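Local coordinates for protein T cell receptor mu chain (PDB 7L15) that forms, together with a gamma chain, a marsupial gamma-mu T cell receptor whose immunoglobulin variable domain probably takes part in antigen recognition, at residues V109-G112 / D113-K117; D71-E74 / G75-S79. All coordinates share one frame; numbering follows the deposited sequence.

Interaction 1: residues V109-G112 / D113-K117; sequences VGNG and DDTDK
Asp116 turns its carboxylate inward against the backbone of Gly110, Asn111 and Gly112, in the hairpin between strands 101-109 and 117-120 of an immunoglobulin V domain. By position after Cys105 this loop is the CDR3 of the mu chain. Asp116 CB already points at the other arm of the loop, and CG, anti to the carbonyl carbon (chi1 -74°), brings the carboxylate up to the amides. OD1 then takes the amide of Gly112, 2.8 Å from Gly112 N to Asp116 OD1, along the syn lone pair and nearly straight at 162°. The amide of Asn111 is almost as close to OD1, but its N-H points poorly for a bond. Gly110, with no side chain, lets the oxygen come in to 3.1 Å between Gly110 C and Asp116 OD1. The other carboxylate oxygen, OD2, is in a salt bridge with Arg108 NE, so the acid is held by two partners and its rotation is probably well fixed.

Further round, Asp113 to Asp116 make a type I turn, closed by Asp116 N to Asp113 O at 3.0 Å. Asn111 and Thr115 meet at a slant without bonding, 3.8 Å from Asn111 ND2 to Thr115 OG1, with a water lodged nearby that accepts from Asn111 N. The gamma chain reaches this turn: Trp100 of that chain donates to Asp116 O and Arg48 of that chain to Thr115 O.

At the base, Val109 and Lys117 form an antiparallel hydrogen-bonded pair, its two bonds running between Val109 N and Lys117 O and between Lys117 N and Val109 O, each 2.8 Å. Their side chains run alongside one another in the same direction. The lysine chain is extended beyond CG, and its CE rests 4.0 Å from Val109 CG1.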
loop_
_atom_site.group_PDB
_atom_site.type_symbol
_atom_site.label_atom_id
_atom_site.label_comp_id
_atom_site.label_asym_id
_atom_site.label_seq_id
_atom_site.Cartn_x
_atom_site.Cartn_y
_atom_site.Cartn_z
ATOM N N VAL A 109 -22.373 10.337 9.366
ATOM C CA VAL A 109 -23.814 10.091 9.360
ATOM C C VAL A 109 -24.159 9.179 10.531
ATOM O O VAL A 109 -23.486 8.168 10.749
ATOM C CB VAL A 109 -24.265 9.454 8.028
ATOM C CG1 VAL A 109 -25.679 8.924 8.125
ATOM C CG2 VAL A 109 -24.140 10.461 6.882
ATOM N N GLY A 110 -25.193 9.529 11.286
ATOM C CA GLY A 110 -25.694 8.639 12.321
ATOM C C GLY A 110 -26.316 9.422 13.465
ATOM O O GLY A 110 -26.665 10.588 13.317
ATOM N N ASN A 111 -26.431 8.746 14.614
ATOM C CA ASN A 111 -27.102 9.346 15.765
ATOM C C ASN A 111 -26.298 10.496 16.355
ATOM O O ASN A 111 -26.884 11.440 16.892
ATOM C CB ASN A 111 -27.372 8.290 16.836
ATOM C CG ASN A 111 -28.219 7.157 16.315
ATOM O OD1 ASN A 111 -29.159 7.381 15.552
ATOM N ND2 ASN A 111 -27.883 5.929 16.705
ATOM N N GLY A 112 -24.970 10.440 16.266
ATOM C CA GLY A 112 -24.149 11.483 16.844
ATOM C C GLY A 112 -23.001 10.922 17.658
ATOM O O GLY A 112 -22.050 11.638 17.982
ATOM N N ASP A 113 -23.070 9.632 17.977
ATOM C CA ASP A 113 -22.123 8.994 18.871
ATOM C C ASP A 113 -21.171 8.090 18.093
ATOM O O ASP A 113 -21.072 8.181 16.865
ATOM C CB ASP A 113 -22.898 8.230 19.941
ATOM C CG ASP A 113 -23.995 7.374 19.355
ATOM O OD1 ASP A 113 -23.946 7.087 18.144
ATOM O OD2 ASP A 113 -24.917 6.994 20.107
ATOM N N ASP A 114 -20.488 7.201 18.812
ATOM C CA ASP A 114 -19.482 6.315 18.249
ATOM C C ASP A 114 -20.065 5.236 17.350
ATOM O O ASP A 114 -19.300 4.416 16.820
ATOM C CB ASP A 114 -18.677 5.667 19.372
ATOM C CG ASP A 114 -17.523 6.534 19.840
ATOM O OD1 ASP A 114 -17.453 7.732 19.464
ATOM O OD2 ASP A 114 -16.668 6.003 20.576
ATOM N N THR A 115 -21.381 5.200 17.166
ATOM C CA THR A 115 -21.977 4.310 16.184
ATOM C C THR A 115 -22.104 4.958 14.814
ATOM O O THR A 115 -22.567 4.296 13.880
ATOM C CB THR A 115 -23.360 3.854 16.644
ATOM O OG1 THR A 115 -24.173 5.012 16.862
ATOM C CG2 THR A 115 -23.257 3.037 17.929
ATOM N N ASP A 116 -21.744 6.236 14.688
ATOM C CA ASP A 116 -21.820 6.929 13.408
ATOM C C ASP A 116 -20.936 6.244 12.375
ATOM O O ASP A 116 -19.922 5.617 12.699
ATOM C CB ASP A 116 -21.401 8.401 13.562
ATOM C CG ASP A 116 -22.464 9.252 14.259
ATOM O OD1 ASP A 116 -23.513 8.694 14.637
ATOM O OD2 ASP A 116 -22.261 10.477 14.420
ATOM N N LYS A 117 -21.331 6.357 11.116
ATOM C CA LYS A 117 -20.514 5.876 10.013
ATOM C C LYS A 117 -20.029 7.036 9.153
ATOM O O LYS A 117 -20.557 8.153 9.193
ATOM C CB LYS A 117 -21.275 4.886 9.127
ATOM C CG LYS A 117 -22.542 5.479 8.543
ATOM C CD LYS A 117 -23.322 4.500 7.648
ATOM C CE LYS A 117 -24.497 5.244 6.989
ATOM N NZ LYS A 117 -25.169 4.503 5.879
HETATM O O HOH W 1 -25.287 5.708 14.801
#

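Interaction 2: residues D71-E74 / G75-S79; sequences DATE and GRITS
Glu74 and Arg76 meet because their first torsions swing both side chains the same way off the turn. Glu74 CG stands anti to the carbonyl carbon (chi1 -55°), while Arg76 CG lies between its backbone N and carbonyl carbon (chi1 66°), and both chains then extend side by side. The salt bridge is 2.7 Å from Glu74 OE1 to Arg76 NE. The oxygen lies in the guanidinium plane at its edge, yet the nitrogen approaches from above the carboxylate plane; the two planes are 46° apart. The type I turn from Glu74 to Ile77 is closed by Ile77 N to Glu74 O at 3.1 Å. Ile77 CD1 packs 3.6 Å from Thr73 CG2, and Ile77 CG2 lies 4.2 Å from Ala72 CB.

Arg76 has a second acid, Asp99, bonded through NH2, the arginine-aspartate pair familiar in V domains, and its NH1 donates to Glu93 O. The turn carries the chain from strand 70-72, paired with strand 60-65, to strand 77-82, paired with strand 87-92, while Ile77 touches Thr63 of strand 60-65 and Leu90 and Ile92 of strand 87-92.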
loop_
_atom_site.group_PDB
_atom_site.type_symbol
_atom_site.label_atom_id
_atom_site.label_comp_id
_atom_site.label_asym_id
_atom_site.label_seq_id
_atom_site.Cartn_x
_atom_site.Cartn_y
_atom_site.Cartn_z
ATOM N N ASP A 71 -10.142 21.283 11.183
ATOM C CA ASP A 71 -8.884 20.788 11.719
ATOM C C ASP A 71 -8.156 20.036 10.609
ATOM O O ASP A 71 -8.726 19.719 9.563
ATOM C CB ASP A 71 -9.116 19.897 12.953
ATOM C CG ASP A 71 -7.909 19.854 13.880
ATOM O OD1 ASP A 71 -6.922 20.576 13.613
ATOM O OD2 ASP A 71 -7.947 19.097 14.875
ATOM N N ALA A 72 -6.875 19.776 10.822
ATOM C CA ALA A 72 -6.142 19.000 9.833
ATOM C C ALA A 72 -4.990 18.287 10.516
ATOM O O ALA A 72 -4.610 18.590 11.650
ATOM C CB ALA A 72 -5.629 19.868 8.675
ATOM N N THR A 73 -4.442 17.329 9.789
ATOM C CA THR A 73 -3.382 16.479 10.293
ATOM C C THR A 73 -2.016 17.164 10.196
ATOM O O THR A 73 -1.132 16.873 11.001
ATOM C CB THR A 73 -3.453 15.151 9.515
ATOM O OG1 THR A 73 -2.855 14.090 10.269
ATOM C CG2 THR A 73 -2.787 15.279 8.177
ATOM N N GLU A 74 -1.836 18.095 9.251
ATOM C CA GLU A 74 -0.570 18.793 9.043
ATOM C C GLU A 74 -0.840 20.234 8.622
ATOM O O GLU A 74 -1.879 20.543 8.039
ATOM C CB GLU A 74 0.286 18.142 7.943
ATOM C CG GLU A 74 0.622 16.673 8.079
ATOM C CD GLU A 74 1.421 16.179 6.867
ATOM O OE1 GLU A 74 2.252 16.956 6.353
ATOM O OE2 GLU A 74 1.210 15.034 6.411
ATOM N N GLY A 75 0.147 21.105 8.849
ATOM C CA GLY A 75 0.001 22.499 8.448
ATOM C C GLY A 75 -0.237 22.698 6.958
ATOM O O GLY A 75 -1.004 23.576 6.555
ATOM N N ARG A 76 0.426 21.902 6.119
ATOM C CA ARG A 76 0.310 22.067 4.671
ATOM C C ARG A 76 -1.051 21.600 4.109
ATOM O O ARG A 76 -1.311 21.818 2.917
ATOM C CB ARG A 76 1.463 21.336 3.972
ATOM C CG ARG A 76 1.439 19.817 4.129
ATOM C CD ARG A 76 2.744 19.117 3.685
ATOM N NE ARG A 76 2.530 17.674 3.803
ATOM C CZ ARG A 76 2.260 16.850 2.792
ATOM N NH1 ARG A 76 2.217 17.294 1.539
ATOM N NH2 ARG A 76 2.043 15.564 3.044
ATOM N N ILE A 77 -1.929 21.024 4.936
ATOM C CA ILE A 77 -3.222 20.470 4.525
ATOM C C ILE A 77 -4.349 21.345 5.068
ATOM O O ILE A 77 -4.377 21.649 6.268
ATOM C CB ILE A 77 -3.387 19.035 5.047
ATOM C CG1 ILE A 77 -2.269 18.133 4.503
ATOM C CG2 ILE A 77 -4.820 18.494 4.754
ATOM C CD1 ILE A 77 -2.419 16.671 4.855
ATOM N N THR A 78 -5.285 21.743 4.204
ATOM C CA THR A 78 -6.441 22.520 4.656
ATOM C C THR A 78 -7.667 22.157 3.821
ATOM O O THR A 78 -7.567 21.581 2.737
ATOM C CB THR A 78 -6.211 24.047 4.584
ATOM O OG1 THR A 78 -5.814 24.407 3.262
ATOM C CG2 THR A 78 -5.122 24.525 5.567
ATOM N N SER A 79 -8.836 22.508 4.342
ATOM C CA SER A 79 -10.077 22.324 3.615
ATOM C C SER A 79 -10.934 23.573 3.781
ATOM O O SER A 79 -10.706 24.388 4.670
ATOM C CB SER A 79 -10.820 21.075 4.092
ATOM O OG SER A 79 -10.979 21.114 5.492
#

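Interactions 1 and 2 belong to different turns of the same V domain, with centres 24 Å apart and nearest atoms about 16 Å apart. In chain order 71-79 comes first, linking two strands of the framework; 109-117 follows as the CDR3 hairpin. Each is built on a type I turn and an acidic side chain, but in interaction 1 the acid takes a backbone amide of the loop and an arginine of the preceding strand, whereas in interaction 2 it pairs with an arginine of its own turn. Interaction 1 bonds to the gamma chain; interaction 2 meets it merely through packing of Asp71. The protein's own glycan lies about 10 Å from Gly112 and about 12 Å from the Ala72 side chain.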